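Local coordinates for nuclear inclusion protein A (Tobacco vein mottling virus, PDB 3MMG) that probably acts as a 3C-type cysteine protease, with a chymotrypsin-like fold, that cleaves the viral polyprotein at specific sites, at residues I35-Y40 with F94-K99; E78-I83 with F179-E184; C19-S24 with Q45-R50. The protein carries 3 engineered substitutions. One frame throughout, in Å; residues are numbered along the deposited sequence.

Contact 1 (I35-Y40 with F94-K99). With FMT (formic acid), chain E.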
loop_
_atom_site.group_PDB
_atom_site.type_symbol
_atom_site.label_atom_id
_atom_site.label_comp_id
_atom_site.label_asym_id
_atom_site.label_seq_id
_atom_site.Cartn_x
_atom_site.Cartn_y
_atom_site.Cartn_z
ATOM N N ILE A 35 -4.803 -2.433 1.019
ATOM C CA ILE A 35 -5.414 -3.341 0.045
ATOM C C ILE A 35 -5.888 -4.618 0.746
ATOM O O ILE A 35 -5.091 -5.297 1.365
ATOM C CB ILE A 35 -4.391 -3.743 -1.050
ATOM C CG1 ILE A 35 -3.796 -2.499 -1.713
ATOM C CG2 ILE A 35 -5.061 -4.675 -2.118
ATOM C CD1 ILE A 35 -2.580 -2.776 -2.617
ATOM N N GLY A 36 -7.173 -4.930 0.665
ATOM C CA GLY A 36 -7.682 -6.196 1.207
ATOM C C GLY A 36 -7.521 -7.353 0.238
ATOM O O GLY A 36 -7.682 -7.202 -0.984
ATOM N N PHE A 37 -7.247 -8.537 0.786
ATOM C CA PHE A 37 -7.107 -9.752 -0.007
ATOM C C PHE A 37 -7.374 -10.928 0.940
ATOM O O PHE A 37 -6.610 -11.154 1.858
ATOM C CB PHE A 37 -5.685 -9.815 -0.596
ATOM C CG PHE A 37 -5.475 -10.928 -1.602
ATOM C CD1 PHE A 37 -5.238 -12.230 -1.179
ATOM C CD2 PHE A 37 -5.471 -10.654 -2.962
ATOM C CE1 PHE A 37 -5.018 -13.259 -2.104
ATOM C CE2 PHE A 37 -5.259 -11.676 -3.902
ATOM C CZ PHE A 37 -5.039 -12.974 -3.467
ATOM N N GLY A 38 -8.482 -11.622 0.743
ATOM C CA GLY A 38 -8.899 -12.638 1.706
ATOM C C GLY A 38 -8.989 -12.021 3.097
ATOM O O GLY A 38 -9.544 -10.948 3.258
ATOM N N PRO A 39 -8.430 -12.709 4.119
ATOM C CA PRO A 39 -8.447 -12.213 5.486
ATOM C C PRO A 39 -7.296 -11.241 5.794
ATOM O O PRO A 39 -7.064 -10.898 6.973
ATOM C CB PRO A 39 -8.256 -13.499 6.296
ATOM C CG PRO A 39 -7.312 -14.286 5.437
ATOM C CD PRO A 39 -7.782 -14.034 4.031
ATOM N N TYR A 40 -6.589 -10.807 4.751
ATOM C CA TYR A 40 -5.381 -10.011 4.913
ATOM C C TYR A 40 -5.584 -8.567 4.495
ATOM O O TYR A 40 -6.341 -8.278 3.556
ATOM C CB TYR A 40 -4.226 -10.594 4.072
ATOM C CG TYR A 40 -4.030 -12.071 4.287
ATOM C CD1 TYR A 40 -4.309 -12.984 3.272
ATOM C CD2 TYR A 40 -3.566 -12.548 5.512
ATOM C CE1 TYR A 40 -4.157 -14.374 3.485
ATOM C CE2 TYR A 40 -3.401 -13.923 5.739
ATOM C CZ TYR A 40 -3.690 -14.820 4.723
ATOM O OH TYR A 40 -3.531 -16.184 4.938
ATOM N N PHE A 94 -12.057 -10.275 2.106
ATOM C CA PHE A 94 -12.088 -9.789 0.721
ATOM C C PHE A 94 -11.946 -10.983 -0.239
ATOM O O PHE A 94 -11.537 -12.069 0.181
ATOM C CB PHE A 94 -10.879 -8.874 0.519
ATOM C CG PHE A 94 -10.969 -7.572 1.246
ATOM C CD1 PHE A 94 -10.557 -7.471 2.586
ATOM C CD2 PHE A 94 -11.462 -6.435 0.599
ATOM C CE1 PHE A 94 -10.601 -6.231 3.265
ATOM C CE2 PHE A 94 -11.545 -5.192 1.276
ATOM C CZ PHE A 94 -11.123 -5.089 2.593
ATOM N N PRO A 95 -12.251 -10.775 -1.537
ATOM C CA PRO A 95 -11.911 -11.774 -2.548
ATOM C C PRO A 95 -10.394 -11.932 -2.683
ATOM O O PRO A 95 -9.636 -11.211 -2.021
ATOM C CB PRO A 95 -12.524 -11.203 -3.835
ATOM C CG PRO A 95 -12.694 -9.784 -3.585
ATOM C CD PRO A 95 -12.933 -9.610 -2.128
ATOM N N GLN A 96 -9.965 -12.874 -3.522
ATOM C CA GLN A 96 -8.554 -13.247 -3.626
ATOM C C GLN A 96 -8.154 -13.344 -5.105
ATOM O O GLN A 96 -7.459 -14.290 -5.533
ATOM C CB GLN A 96 -8.279 -14.566 -2.877
ATOM C CG GLN A 96 -8.499 -14.500 -1.355
ATOM C CD GLN A 96 -7.994 -15.725 -0.625
ATOM O OE1 GLN A 96 -6.931 -16.287 -0.954
ATOM N NE2 GLN A 96 -8.743 -16.147 0.389
ATOM N N LYS A 97 -8.594 -12.355 -5.874
ATOM C CA LYS A 97 -8.388 -12.361 -7.323
ATOM C C LYS A 97 -7.381 -11.346 -7.854
ATOM O O LYS A 97 -6.914 -11.503 -8.985
ATOM C CB LYS A 97 -9.711 -12.219 -8.063
ATOM C CG LYS A 97 -10.668 -13.382 -7.785
ATOM C CD LYS A 97 -11.996 -13.235 -8.535
ATOM C CE LYS A 97 -13.043 -14.221 -7.983
ATOM N NZ LYS A 97 -13.605 -13.761 -6.651
ATOM N N LEU A 98 -7.089 -10.291 -7.090
ATOM C CA LEU A 98 -6.119 -9.276 -7.557
ATOM C C LEU A 98 -4.784 -9.937 -7.904
ATOM O O LEU A 98 -4.366 -10.884 -7.239
ATOM C CB LEU A 98 -5.866 -8.211 -6.496
ATOM C CG LEU A 98 -6.999 -7.327 -5.988
ATOM C CD1 LEU A 98 -6.468 -6.559 -4.752
ATOM C CD2 LEU A 98 -7.513 -6.401 -7.054
ATOM N N LYS A 99 -4.116 -9.418 -8.943
ATOM C CA LYS A 99 -2.756 -9.852 -9.294
ATOM C C LYS A 99 -1.722 -8.794 -8.910
ATOM O O LYS A 99 -1.950 -7.591 -9.135
ATOM C CB LYS A 99 -2.633 -10.144 -10.794
ATOM C CG LYS A 99 -3.619 -11.208 -11.306
ATOM C CD LYS A 99 -3.358 -12.569 -10.740
ATOM C CE LYS A 99 -4.351 -13.572 -11.315
ATOM N NZ LYS A 99 -5.140 -14.239 -10.221
HETATM C C FMT E . -3.150 -13.598 -7.059
HETATM O O1 FMT E . -4.379 -13.757 -7.079
HETATM O O2 FMT E . -2.323 -14.319 -7.639
HETATM O O HOH W 1 -8.184 -8.984 -3.145
HETATM O O HOH W 2 -9.686 -8.576 -2.671
#

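Contact 2 (E78-I83 with F179-E184)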
loop_
_atom_site.group_PDB
_atom_site.type_symbol
_atom_site.label_atom_id
_atom_site.label_comp_id
_atom_site.label_asym_id
_atom_site.label_seq_id
_atom_site.Cartn_x
_atom_site.Cartn_y
_atom_site.Cartn_z
ATOM N N GLU A 78 10.360 -8.163 4.595
ATOM C CA GLU A 78 11.533 -7.558 5.212
ATOM C C GLU A 78 12.391 -6.792 4.187
ATOM O O GLU A 78 12.609 -7.271 3.073
ATOM C CB GLU A 78 12.366 -8.618 5.964
ATOM C CG GLU A 78 11.677 -9.187 7.220
ATOM C CD GLU A 78 11.624 -8.233 8.441
ATOM O OE1 GLU A 78 11.856 -7.002 8.321
ATOM O OE2 GLU A 78 11.314 -8.728 9.547
ATOM N N GLY A 79 12.857 -5.603 4.570
ATOM C CA GLY A 79 13.680 -4.792 3.681
ATOM C C GLY A 79 12.898 -3.744 2.884
ATOM O O GLY A 79 13.492 -2.898 2.217
ATOM N N ARG A 80 11.566 -3.773 2.959
ATOM C CA ARG A 80 10.785 -2.750 2.256
ATOM C C ARG A 80 9.546 -2.329 3.032
ATOM O O ARG A 80 9.161 -3.001 3.990
ATOM C CB ARG A 80 10.431 -3.191 0.845
ATOM C CG ARG A 80 9.358 -4.271 0.803
ATOM C CD ARG A 80 9.184 -4.816 -0.616
ATOM N NE ARG A 80 10.339 -5.651 -0.973
ATOM C CZ ARG A 80 10.612 -6.112 -2.193
ATOM N NH1 ARG A 80 9.808 -5.833 -3.228
ATOM N NH2 ARG A 80 11.700 -6.870 -2.381
ATOM N N ASP A 81 8.934 -1.222 2.607
ATOM C CA ASP A 81 7.845 -0.591 3.365
ATOM C C ASP A 81 6.481 -1.221 3.075
ATOM O O ASP A 81 5.532 -0.498 2.767
ATOM C CB ASP A 81 7.826 0.914 3.085
ATOM C CG ASP A 81 6.848 1.668 3.977
ATOM O OD1 ASP A 81 6.573 1.188 5.112
ATOM O OD2 ASP A 81 6.377 2.729 3.535
ATOM N N ILE A 82 6.409 -2.552 3.165
ATOM C CA ILE A 82 5.162 -3.331 3.049
ATOM C C ILE A 82 5.013 -4.323 4.214
ATOM O O ILE A 82 5.980 -4.969 4.642
ATOM C CB ILE A 82 5.075 -4.101 1.706
ATOM C CG1 ILE A 82 5.262 -3.127 0.519
ATOM C CG2 ILE A 82 3.702 -4.851 1.597
ATOM C CD1 ILE A 82 5.236 -3.790 -0.874
ATOM N N ILE A 83 3.787 -4.437 4.720
ATOM C CA ILE A 83 3.464 -5.385 5.783
ATOM C C ILE A 83 2.114 -6.020 5.463
ATOM O O ILE A 83 1.284 -5.396 4.812
ATOM C CB ILE A 83 3.457 -4.713 7.183
ATOM C CG1 ILE A 83 3.368 -5.780 8.282
ATOM C CG2 ILE A 83 2.335 -3.674 7.315
ATOM C CD1 ILE A 83 4.074 -5.370 9.533
ATOM N N PHE A 179 6.965 5.041 -4.837
ATOM C CA PHE A 179 6.199 3.917 -4.360
ATOM C C PHE A 179 7.109 2.747 -4.036
ATOM O O PHE A 179 8.267 2.711 -4.488
ATOM C CB PHE A 179 5.084 3.527 -5.340
ATOM C CG PHE A 179 5.527 2.832 -6.603
ATOM C CD1 PHE A 179 5.662 1.425 -6.644
ATOM C CD2 PHE A 179 5.711 3.567 -7.791
ATOM C CE1 PHE A 179 5.985 0.775 -7.839
ATOM C CE2 PHE A 179 6.015 2.913 -9.006
ATOM C CZ PHE A 179 6.169 1.524 -9.023
ATOM N N VAL A 180 6.591 1.800 -3.255
ATOM C CA VAL A 180 7.381 0.596 -2.899
ATOM C C VAL A 180 6.799 -0.563 -3.686
ATOM O O VAL A 180 5.588 -0.755 -3.667
ATOM C CB VAL A 180 7.374 0.260 -1.370
ATOM C CG1 VAL A 180 5.925 0.299 -0.790
ATOM C CG2 VAL A 180 8.078 -1.088 -1.085
ATOM N N GLU A 181 7.665 -1.322 -4.366
ATOM C CA GLU A 181 7.218 -2.401 -5.238
ATOM C C GLU A 181 6.910 -3.662 -4.461
ATOM O O GLU A 181 7.556 -3.946 -3.456
ATOM C CB GLU A 181 8.300 -2.719 -6.286
ATOM C CG GLU A 181 9.614 -3.189 -5.664
ATOM C CD GLU A 181 10.450 -4.063 -6.578
ATOM O OE1 GLU A 181 10.825 -3.622 -7.669
ATOM O OE2 GLU A 181 10.746 -5.203 -6.178
ATOM N N PHE A 182 5.933 -4.423 -4.951
ATOM C CA PHE A 182 5.753 -5.803 -4.512
ATOM C C PHE A 182 6.892 -6.658 -5.020
ATOM O O PHE A 182 7.426 -6.393 -6.101
ATOM C CB PHE A 182 4.387 -6.348 -4.970
ATOM C CG PHE A 182 3.272 -5.750 -4.180
ATOM C CD1 PHE A 182 2.618 -4.607 -4.642
ATOM C CD2 PHE A 182 2.990 -6.219 -2.907
ATOM C CE1 PHE A 182 1.645 -3.984 -3.879
ATOM C CE2 PHE A 182 2.006 -5.591 -2.115
ATOM C CZ PHE A 182 1.344 -4.467 -2.601
ATOM N N PRO A 183 7.274 -7.677 -4.243
ATOM C CA PRO A 183 8.275 -8.634 -4.680
ATOM C C PRO A 183 7.681 -9.711 -5.601
ATOM O O PRO A 183 6.460 -9.817 -5.756
ATOM C CB PRO A 183 8.715 -9.270 -3.363
ATOM C CG PRO A 183 7.457 -9.298 -2.554
ATOM C CD PRO A 183 6.822 -7.954 -2.863
ATOM N N GLU A 184 8.563 -10.497 -6.215
ATOM C CA GLU A 184 8.167 -11.635 -7.034
ATOM C C GLU A 184 7.398 -12.634 -6.172
ATOM O O GLU A 184 7.723 -12.803 -4.997
ATOM C CB GLU A 184 9.418 -12.329 -7.572
ATOM C CG GLU A 184 9.202 -13.188 -8.823
ATOM C CD GLU A 184 10.484 -13.904 -9.281
ATOM O OE1 GLU A 184 11.574 -13.654 -8.707
ATOM O OE2 GLU A 184 10.396 -14.732 -10.214
HETATM O O HOH W 3 12.360 -7.797 -4.915
#

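Contact 3 (C19-S24 with Q45-R50)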
loop_
_atom_site.group_PDB
_atom_site.type_symbol
_atom_site.label_atom_id
_atom_site.label_comp_id
_atom_site.label_asym_id
_atom_site.label_seq_id
_atom_site.Cartn_x
_atom_site.Cartn_y
_atom_site.Cartn_z
ATOM N N CYS A 19 -8.923 -0.092 1.105
ATOM C CA CYS A 19 -9.438 0.211 2.455
ATOM C C CYS A 19 -8.904 1.554 2.945
ATOM O O CYS A 19 -7.843 2.028 2.490
ATOM C CB CYS A 19 -8.935 -0.821 3.462
ATOM S SG CYS A 19 -9.210 -2.550 3.097
ATOM N N LEU A 20 -9.608 2.145 3.903
ATOM C CA LEU A 20 -9.033 3.253 4.670
ATOM C C LEU A 20 -8.505 2.706 5.984
ATOM O O LEU A 20 -9.191 1.950 6.662
ATOM C CB LEU A 20 -10.038 4.370 4.959
ATOM C CG LEU A 20 -10.751 5.088 3.816
ATOM C CD1 LEU A 20 -11.762 6.082 4.390
ATOM C CD2 LEU A 20 -9.777 5.803 2.951
ATOM N N LEU A 21 -7.277 3.079 6.333
ATOM C CA LEU A 21 -6.662 2.629 7.574
ATOM C C LEU A 21 -6.410 3.829 8.493
ATOM O O LEU A 21 -5.806 4.819 8.085
ATOM C CB LEU A 21 -5.354 1.875 7.275
ATOM C CG LEU A 21 -5.455 0.703 6.295
ATOM C CD1 LEU A 21 -4.056 0.133 6.040
ATOM C CD2 LEU A 21 -6.376 -0.355 6.816
ATOM N N GLU A 22 -6.928 3.756 9.720
ATOM C CA GLU A 22 -6.706 4.828 10.689
ATOM C C GLU A 22 -6.087 4.184 11.909
ATOM O O GLU A 22 -6.675 3.278 12.503
ATOM C CB GLU A 22 -8.013 5.553 11.063
ATOM C CG GLU A 22 -7.787 6.644 12.128
ATOM C CD GLU A 22 -9.043 7.386 12.571
ATOM O OE1 GLU A 22 -10.182 6.985 12.205
ATOM O OE2 GLU A 22 -8.877 8.393 13.310
ATOM N N ASN A 23 -4.896 4.638 12.267
ATOM C CA ASN A 23 -4.207 4.158 13.449
ATOM C C ASN A 23 -4.161 5.318 14.422
ATOM O O ASN A 23 -3.360 6.232 14.249
ATOM C CB ASN A 23 -2.793 3.703 13.088
ATOM C CG ASN A 23 -2.185 2.838 14.157
ATOM O OD1 ASN A 23 -2.895 2.372 15.056
ATOM N ND2 ASN A 23 -0.874 2.596 14.068
ATOM N N SER A 24 -5.039 5.271 15.427
ATOM C CA SER A 24 -5.316 6.413 16.313
ATOM C C SER A 24 -4.653 6.243 17.669
ATOM O O SER A 24 -4.804 5.213 18.307
ATOM C CB SER A 24 -6.824 6.593 16.502
ATOM O OG SER A 24 -7.118 7.811 17.181
ATOM N N GLN A 45 4.569 -0.652 6.064
ATOM C CA GLN A 45 5.121 -0.809 7.441
ATOM C C GLN A 45 4.998 0.449 8.287
ATOM O O GLN A 45 4.725 0.361 9.496
ATOM C CB GLN A 45 6.591 -1.253 7.435
ATOM C CG GLN A 45 6.754 -2.708 7.035
ATOM C CD GLN A 45 8.189 -3.158 7.090
ATOM O OE1 GLN A 45 9.008 -2.515 7.718
ATOM N NE2 GLN A 45 8.495 -4.269 6.438
ATOM N N HIS A 46 5.139 1.611 7.665
ATOM C CA HIS A 46 5.124 2.872 8.402
ATOM C C HIS A 46 3.770 3.268 9.003
ATOM O O HIS A 46 3.689 4.222 9.783
ATOM C CB HIS A 46 5.756 4.005 7.602
ATOM C CG HIS A 46 4.857 4.662 6.596
ATOM N ND1 HIS A 46 4.927 4.368 5.249
ATOM C CD2 HIS A 46 3.959 5.673 6.716
ATOM C CE1 HIS A 46 4.081 5.143 4.589
ATOM N NE2 HIS A 46 3.486 5.951 5.453
ATOM N N LEU A 47 2.726 2.513 8.665
ATOM C CA LEU A 47 1.456 2.609 9.376
ATOM C C LEU A 47 1.660 2.369 10.877
ATOM O O LEU A 47 0.930 2.923 11.689
ATOM C CB LEU A 47 0.450 1.588 8.827
ATOM C CG LEU A 47 -0.889 1.421 9.560
ATOM C CD1 LEU A 47 -1.712 2.713 9.453
ATOM C CD2 LEU A 47 -1.590 0.248 8.929
ATOM N N PHE A 48 2.657 1.568 11.240
ATOM C CA PHE A 48 2.887 1.219 12.646
ATOM C C PHE A 48 4.142 1.850 13.237
ATOM O O PHE A 48 4.730 1.313 14.185
ATOM C CB PHE A 48 2.894 -0.291 12.808
ATOM C CG PHE A 48 1.633 -0.935 12.323
ATOM C CD1 PHE A 48 1.633 -1.707 11.168
ATOM C CD2 PHE A 48 0.440 -0.741 13.005
ATOM C CE1 PHE A 48 0.446 -2.295 10.706
ATOM C CE2 PHE A 48 -0.747 -1.313 12.557
ATOM C CZ PHE A 48 -0.746 -2.090 11.415
ATOM N N ARG A 49 4.535 2.992 12.686
ATOM C CA ARG A 49 5.625 3.799 13.243
ATOM C C ARG A 49 5.459 4.016 14.739
ATOM O O ARG A 49 6.429 3.918 15.502
ATOM C CB ARG A 49 5.628 5.166 12.592
ATOM C CG ARG A 49 6.286 5.203 11.268
ATOM C CD ARG A 49 6.353 6.630 10.786
ATOM N NE ARG A 49 5.051 7.268 10.595
ATOM C CZ ARG A 49 4.899 8.415 9.935
ATOM N NH1 ARG A 49 5.959 9.016 9.419
ATOM N NH2 ARG A 49 3.707 8.965 9.789
ATOM N N ARG A 50 4.232 4.341 15.141
ATOM C CA ARG A 50 3.894 4.537 16.541
ATOM C C ARG A 50 3.263 3.263 17.080
ATOM O O ARG A 50 2.316 2.727 16.495
ATOM C CB ARG A 50 2.933 5.710 16.716
ATOM C CG ARG A 50 3.409 7.002 16.100
ATOM C CD ARG A 50 2.730 8.197 16.757
ATOM N NE ARG A 50 3.343 9.459 16.346
ATOM C CZ ARG A 50 3.453 10.535 17.122
ATOM N NH1 ARG A 50 2.997 10.524 18.373
ATOM N NH2 ARG A 50 4.030 11.631 16.647
#

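Contact 1 (I35-Y40 with F94-K99)
The type II' turn F37-Y40, a two-residue beta-hairpin linking strands 28-37 and 40-43, is gripped at G38 by the irregular segment F94-K99. Both backbone polar groups of G38 are engaged: F94 N donates to G38 O at 2.8 Å, and G38 N donates to P95 O at 3.0 Å with an N-H...O angle of 163°. In each bond the donor stands above the plane of the accepting carbonyl.

Two CH-pi contacts flank this pair and run in reciprocal directions. G36 CA sits over the centre of the F94 ring, 3.4 Å from its centroid, where the glycine backbone lets the ring lie flat against the strand. Conversely, Q96 CA lies over one face of the F37 ring, 3.7 Å from its centroid. F37 CG is anti to the backbone N (chi1 -172°), and this swings the ring beneath Q96, whose CB comes within 3.6 Å of F37 CE1. The ring also touches V187 and L191 of helix 186-192. Farther along, the branch methyl I35 CG2 meets L98 CD1 at 3.5 Å. A formic acid molecule, probably from the crystallisation liquor, has O1 at the F37 ring edge and accepts a hydrogen bond from K99 NZ at 3.3 Å.

Two backbone hydrogen bonds thus set the turn at G38 against F94 and P95, and the two CH-pi contacts add packing next to them.

Contact 2 (E78-I83 with F179-E184)
An inverse gamma turn centred on D81 carries R80 and I82 across the interface between the two beta domains of this chymotrypsin-like fold, onto the end of barrel strand 177-181. A weak I82 N to R80 O bond accompanies the turn, and both flanking residues direct their CB atoms at the strand.

R80 supplies the polar half. Its NH1 donates to E181 O at 2.9 Å, nearly straight at 160° and close to the guanidinium plane, although NH1 stands above the plane of the E181 carbonyl. The same NH1 forms a salt bridge with E181 OE2 at 3.2 Å; as a hydrogen bond this is weak, bent to 134°. A water accepts from R80 NH2 at 2.8 Å and gives a weak bond to E181 OE2. A bend at chi3 (72°) turns the guanidinium toward E181, and P183 CB lies over one of its faces, 3.6 Å from R80 NH1. E181 has further partners, W140 on OE1 and Q102 on OE2.

The apolar half is built round V180: CG2 meets R80 CB at 3.7 Å, and CG1 meets I82 CG1 at 3.7 Å. I82 CD1 then reaches over one face of the F182 ring, 4.1 Å from its centroid, in a CH-pi contact.

D81 OD2 bonds to H46, S168 and N44, consistent with the His-Asp pair of a catalytic triad. The contact therefore ties the turn bearing this aspartate to the second domain through an arginine bond to a backbone carbonyl with a weaker salt bridge, and through hydrocarbon packing.

Contact 3 (C19-S24 with Q45-R50)
N23 and L47 make the polar link between strand 18-25 and the 3-10 turn that follows strand 40-43. N23 ND2 donates to L47 O at 3.0 Å with an N-H...O angle of 154°. The acceptor lies near the N23 amide plane, whereas the donor is tilted 26° from the plane of the carbonyl. N23 CG, anti to the backbone N (chi1 -163°), extends the amide across to the turn. Within 45-50 the turn's own bonds use other carbonyls, F48 N pairing with Q45 O at 3.0 Å and R49 N weakly with H46 O.

Apolar contacts divide the L47 isobutyl group between two strand residues. L47 CD2 touches L21 CD1 at 3.8 Å, the two leucines crossing at about a right angle, and L47 CD1 meets N23 CB at 3.9 Å. L47 CG in turn sits over the centre of the F48 ring.

N23 ND2 also comes within 3.7 Å of F48 CD2, obliquely to the ring.

Between the anchored L47 and strand 40-43 lies H46, which bonds to D81 and meets a bound peptide. One buried amide thus satisfies the L47 carbonyl, and L47 packs on the strand beside this probable catalytic histidine.

Contacts 2 and 3 are buried, whereas contact 1 is only partly so, with exposed residues on its loop side. Contacts 1 and 3 share one sheet, in which strands 28-37 and 18-25 are neighbours, and F94 of contact 1 packs on C19 of contact 3. Contact 2 joins the loop leading into strand 83-86 of that sheet to the barrel. Contacts 2 and 3 meet at the probable His-Asp pair, each holding one member of it. Contact 1 reaches contact 2 by packing of I35 on F182, its centre about 17 Å from that of contact 2. The bonding differs accordingly: backbone to backbone in contact 1, guanidinium in contact 2, a single amide in contact 3.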